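Local coordinates for protein beta-lactamase (Sebaldella termitidis, PDB 6N1N) that probably hydrolyses beta-lactam antibiotics to substituted beta-amino acids, as a class D beta-lactamase, at residues 79-83 with 84-88; 93-97 with 98-102. One frame throughout, in Å; residues are numbered along the deposited sequence.

Interaction 1: residues 79-83 with 84-88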
# COMPACT_ATOMS: atom_id res chain seq x y z
N ILE A 79 -17.84 19.37 -6.41
CA ILE A 79 -17.85 18.73 -7.72
C ILE A 79 -18.24 17.27 -7.56
O ILE A 79 -17.59 16.52 -6.82
CB ILE A 79 -16.47 18.85 -8.39
CG1 ILE A 79 -16.07 20.33 -8.50
CG2 ILE A 79 -16.44 18.14 -9.76
CD1 ILE A 79 -14.70 20.56 -9.03
N LYS A 80 -19.28 16.84 -8.28
CA LYS A 80 -19.67 15.44 -8.27
C LYS A 80 -18.61 14.62 -8.99
O LYS A 80 -18.25 14.91 -10.13
CB LYS A 80 -21.03 15.24 -8.95
CG LYS A 80 -21.48 13.76 -8.99
CD LYS A 80 -22.71 13.54 -9.88
CE LYS A 80 -23.19 12.08 -9.84
NZ LYS A 80 -24.15 11.75 -10.95
N ARG A 81 -18.10 13.59 -8.31
CA ARG A 81 -17.14 12.66 -8.87
C ARG A 81 -17.77 11.28 -8.88
O ARG A 81 -18.86 11.08 -8.33
CB ARG A 81 -15.83 12.70 -8.08
CG ARG A 81 -15.16 14.04 -8.16
CD ARG A 81 -13.81 14.04 -7.40
NE ARG A 81 -13.07 15.26 -7.68
CZ ARG A 81 -13.26 16.41 -7.06
NH1 ARG A 81 -14.16 16.52 -6.10
NH2 ARG A 81 -12.55 17.48 -7.41
N TYR A 82 -17.10 10.31 -9.52
CA TYR A 82 -17.81 9.09 -9.89
C TYR A 82 -18.02 8.10 -8.74
O TYR A 82 -18.78 7.14 -8.91
CB TYR A 82 -17.10 8.41 -11.07
CG TYR A 82 -15.70 7.92 -10.80
CD1 TYR A 82 -15.50 6.74 -10.12
CD2 TYR A 82 -14.60 8.60 -11.30
CE1 TYR A 82 -14.24 6.27 -9.86
CE2 TYR A 82 -13.32 8.13 -11.06
CZ TYR A 82 -13.15 6.95 -10.34
OH TYR A 82 -11.88 6.47 -10.10
N ILE A 83 -17.40 8.30 -7.57
CA ILE A 83 -17.68 7.50 -6.37
C ILE A 83 -18.47 8.38 -5.41
O ILE A 83 -17.96 9.41 -4.95
CB ILE A 83 -16.39 7.01 -5.68
CG1 ILE A 83 -15.53 6.15 -6.60
CG2 ILE A 83 -16.73 6.22 -4.42
CD1 ILE A 83 -16.21 4.88 -7.07
N GLU A 84 -19.70 7.95 -5.05
CA GLU A 84 -20.56 8.81 -4.24
C GLU A 84 -19.94 9.12 -2.88
O GLU A 84 -20.09 10.23 -2.36
CB GLU A 84 -21.94 8.18 -4.06
CG GLU A 84 -22.95 8.51 -5.15
CD GLU A 84 -23.16 10.01 -5.36
OE1 GLU A 84 -22.89 10.81 -4.44
OE2 GLU A 84 -23.60 10.38 -6.47
N ASN A 85 -19.26 8.15 -2.26
CA ASN A 85 -18.64 8.40 -0.96
C ASN A 85 -17.60 9.53 -1.02
O ASN A 85 -17.19 10.03 0.03
CB ASN A 85 -17.97 7.14 -0.43
CG ASN A 85 -18.94 6.20 0.28
OD1 ASN A 85 -19.97 6.60 0.78
ND2 ASN A 85 -18.59 4.92 0.30
N TRP A 86 -17.13 9.89 -2.22
CA TRP A 86 -16.18 11.00 -2.35
C TRP A 86 -16.85 12.36 -2.31
O TRP A 86 -16.17 13.37 -2.18
CB TRP A 86 -15.41 10.93 -3.68
CG TRP A 86 -14.48 9.76 -3.83
CD1 TRP A 86 -14.11 8.87 -2.86
CD2 TRP A 86 -13.83 9.34 -5.02
NE1 TRP A 86 -13.26 7.94 -3.38
CE2 TRP A 86 -13.06 8.20 -4.71
CE3 TRP A 86 -13.82 9.82 -6.35
CZ2 TRP A 86 -12.30 7.52 -5.66
CZ3 TRP A 86 -13.05 9.14 -7.29
CH2 TRP A 86 -12.30 8.02 -6.94
N ASN A 87 -18.17 12.41 -2.48
CA ASN A 87 -18.87 13.65 -2.76
C ASN A 87 -19.41 14.29 -1.47
O ASN A 87 -20.60 14.57 -1.32
CB ASN A 87 -20.00 13.38 -3.76
CG ASN A 87 -19.48 12.98 -5.13
OD1 ASN A 87 -18.41 13.42 -5.56
ND2 ASN A 87 -20.24 12.16 -5.84
N LYS A 88 -18.48 14.54 -0.55
CA LYS A 88 -18.76 15.14 0.74
C LYS A 88 -17.44 15.53 1.38
O LYS A 88 -16.38 15.08 0.95
CB LYS A 88 -19.51 14.18 1.66
CG LYS A 88 -18.78 12.88 1.89
CD LYS A 88 -19.63 11.89 2.68
CE LYS A 88 -19.02 10.49 2.64
NZ LYS A 88 -19.55 9.59 3.71
O HOH W 1 -15.86 14.42 -4.87
O HOH W 2 -21.14 9.86 -8.10

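Interaction 2: residues 93-97 with 98-102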
# COMPACT_ATOMS: atom_id res chain seq x y z
N ARG A 93 -9.31 9.58 7.97
CA ARG A 93 -9.76 8.20 8.09
C ARG A 93 -10.65 7.80 6.92
O ARG A 93 -10.48 6.72 6.34
CB ARG A 93 -10.50 7.98 9.41
CG ARG A 93 -10.89 6.52 9.62
CD ARG A 93 -11.71 6.32 10.88
NE ARG A 93 -10.99 6.70 12.08
CZ ARG A 93 -10.16 5.90 12.75
NH1 ARG A 93 -9.91 4.68 12.30
NH2 ARG A 93 -9.56 6.34 13.84
N GLU A 94 -11.61 8.65 6.59
CA GLU A 94 -12.53 8.39 5.49
C GLU A 94 -11.82 8.42 4.14
O GLU A 94 -12.09 7.59 3.27
CB GLU A 94 -13.65 9.42 5.50
CG GLU A 94 -14.55 9.44 6.75
CD GLU A 94 -15.44 10.66 6.78
OE1 GLU A 94 -14.93 11.78 6.59
OE2 GLU A 94 -16.67 10.49 7.00
N ALA A 95 -10.97 9.42 3.93
CA ALA A 95 -10.26 9.51 2.66
C ALA A 95 -9.41 8.26 2.41
O ALA A 95 -9.34 7.76 1.28
CB ALA A 95 -9.41 10.77 2.64
N TYR A 96 -8.77 7.73 3.46
CA TYR A 96 -8.03 6.49 3.34
C TYR A 96 -8.96 5.33 2.99
O TYR A 96 -8.71 4.56 2.05
CB TYR A 96 -7.28 6.23 4.65
CG TYR A 96 -6.34 5.05 4.64
CD1 TYR A 96 -4.99 5.20 4.37
CD2 TYR A 96 -6.80 3.76 4.90
CE1 TYR A 96 -4.13 4.13 4.37
CE2 TYR A 96 -5.96 2.69 4.89
CZ TYR A 96 -4.62 2.87 4.63
OH TYR A 96 -3.76 1.79 4.63
N GLU A 97 -10.03 5.16 3.77
CA GLU A 97 -10.93 4.04 3.57
C GLU A 97 -11.52 4.04 2.17
O GLU A 97 -11.60 2.99 1.52
CB GLU A 97 -12.04 4.08 4.61
CG GLU A 97 -13.07 2.99 4.42
CD GLU A 97 -14.13 3.00 5.50
OE1 GLU A 97 -13.86 3.58 6.58
OE2 GLU A 97 -15.22 2.43 5.27
N TYR A 98 -11.93 5.20 1.68
CA TYR A 98 -12.58 5.35 0.39
C TYR A 98 -11.60 5.55 -0.76
O TYR A 98 -12.04 5.65 -1.92
CB TYR A 98 -13.53 6.56 0.40
CG TYR A 98 -14.60 6.54 1.43
CD1 TYR A 98 -15.19 5.34 1.83
CD2 TYR A 98 -15.05 7.72 2.01
CE1 TYR A 98 -16.19 5.34 2.80
CE2 TYR A 98 -16.04 7.72 2.95
CZ TYR A 98 -16.61 6.53 3.34
OH TYR A 98 -17.59 6.58 4.29
N SER A 99 -10.31 5.68 -0.46
CA SER A 99 -9.30 5.96 -1.46
C SER A 99 -9.67 7.22 -2.25
O SER A 99 -9.63 7.25 -3.48
CB SER A 99 -9.12 4.76 -2.38
OG SER A 99 -8.84 3.62 -1.58
N ALA A 100 -9.99 8.28 -1.51
CA ALA A 100 -10.44 9.54 -2.09
C ALA A 100 -9.24 10.34 -2.59
O ALA A 100 -8.60 11.08 -1.84
CB ALA A 100 -11.25 10.34 -1.08
N LEU A 101 -8.95 10.21 -3.89
CA LEU A 101 -7.79 10.88 -4.46
C LEU A 101 -7.85 12.38 -4.23
O LEU A 101 -6.83 13.00 -3.90
CB LEU A 101 -7.69 10.57 -5.96
CG LEU A 101 -6.53 11.27 -6.67
CD1 LEU A 101 -5.14 10.83 -6.16
CD2 LEU A 101 -6.65 11.03 -8.17
N TRP A 102 -9.04 13.00 -4.35
CA TRP A 102 -9.10 14.46 -4.25
C TRP A 102 -8.56 14.97 -2.92
O TRP A 102 -7.92 16.03 -2.88
CB TRP A 102 -10.53 14.98 -4.49
CG TRP A 102 -11.60 14.79 -3.37
CD1 TRP A 102 -12.62 13.88 -3.37
CD2 TRP A 102 -11.75 15.56 -2.17
NE1 TRP A 102 -13.39 14.03 -2.24
CE2 TRP A 102 -12.88 15.05 -1.49
CE3 TRP A 102 -11.05 16.63 -1.60
CZ2 TRP A 102 -13.32 15.57 -0.27
CZ3 TRP A 102 -11.48 17.13 -0.39
CH2 TRP A 102 -12.60 16.61 0.26
O HOH W 3 -11.05 1.74 -1.54

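Interaction 1: residues 79-83 with 84-88
This surface loop, between helix 56-63 and helix 92-98, folds back on itself at the 3-10 turn 84-86, and Asn-87 ties it to Arg-81. The amide of Asn-87 pairs with both backbone groups of Arg-81. Arg-81 N donates to Asn-87 OD1 at 2.8 Å. Asn-87 ND2 returns a bond to Arg-81 O at 3.0 Å, and that oxygen lies close to the amide plane. CG of Asn-87 sits beside its own backbone N and anti to the carbonyl carbon (chi1 -67°), which turns the amide across to the 79-83 side. A further, weak bond runs from Asn-87 ND2 to Glu-84 OE1 at 3.3 Å. The turn itself is closed by Trp-86 N donating to Ile-83 O at 2.9 Å.

The indole of Trp-86 is the apolar centre. Ile-83 covers one face: its CG1 stands 3.6 Å from the centroid of the six-membered ring, almost on the ring normal, a CH-pi contact. Arg-81 CB comes in at the indole edge. The rim of the indole, at CZ3, lies over one face of the Tyr-82 ring, while Tyr-82 OH comes to the indole edge, 3.5 Å from Trp-86 CH2. The two ring planes are 58° apart, an oblique pairing. Trp-86 NE1 probably donates to Tyr-98 O.

Water 1 accepts from Arg-81 NH1 in the guanidinium plane, at 3.0 Å. NH2 of Arg-81 forms a salt bridge with Asp-77. Water 2 donates to Arg-81 O at 2.6 Å and weakly to Glu-84 OE2.

With OD1 facing an N-H and ND2 facing a carbonyl, the Asn-87 amide acts much like a peptide group. A flipped amide would set like against like, so the bonds favour one rotation of the amide and hold Arg-81 against Asn-87.

Interaction 2: residues 93-97 with 98-102
Backbone hydrogen bonds from Tyr-98, Ser-99 and Ala-100 back to residues 94-96 close the end of helix 92-98. Tyr-98 N donates to Glu-94 O at 2.9 Å, a regular helical bond. Ala-100 N reaches back five residues to Ala-95 O, also at 2.9 Å, in the carbonyl plane and on a lone pair. Ser-99 N donates to Tyr-96 O at 3.2 Å. Ser-99 has positive phi (55°), which turns the chain out of the helix.

In van der Waals contact, the methyl groups of Ala-95 and Ala-100 meet, CB to CB, at 4.2 Å across the reversal. Tyr-98 directs its ring back along the last turn: CG lies beside its own N (chi1 -58°), and CE2 comes to 3.9 Å from Glu-94 CB. Polar oxygens also lie near the ring carbons. Glu-94 O is placed obliquely to the ring. Glu-97 extends its chain past Tyr-98, crossing it obliquely, and Glu-97 OE2 lies 3.9 Å from Tyr-98 CE1.

Among the side chains, Ser-99 brings OG into hydrogen bonding; it has two conformers. In the one described, OG is 2.9 Å from water 3, which also donates weakly to Glu-97 O. The strongest partner of Ser-99 OG is Lys-189 NZ, and a sulfate, probably from the crystallisation liquor, makes a weak hydrogen bond to OG.

The Ala-100 N to Ala-95 O and Ser-99 N to Tyr-96 O bonds, with the positive phi of Ser-99, make a Schellman motif. Ala-100 is then the N-cap of helix 101-108. Ser-99 to Leu-101 probably corresponds to the Ser-X-Val motif of class D enzymes, with leucine in the third place. The turn sets Ser-99 close to Ser-51, the predicted acylated serine, consistent with a place in the active-site pocket.

From the N terminus, the chain leaves helix 56-63 and enters the loop where interaction 1 folds residues 84-88 back on 79-83. A few residues later helix 92-98 begins, and interaction 2 closes its C-terminal end and starts helix 101-108. The two contacts lie in series; they neither nest nor cross. They touch in space nonetheless. Trp-86 O of interaction 1 probably accepts from Trp-102 NE1 of interaction 2. This bond and the one made by the indole N-H fasten the outer loop to the junction of the two helices. The indole of Trp-86 also packs on Ser-99 O, so the loop lies against the turn next to the predicted active-site serine.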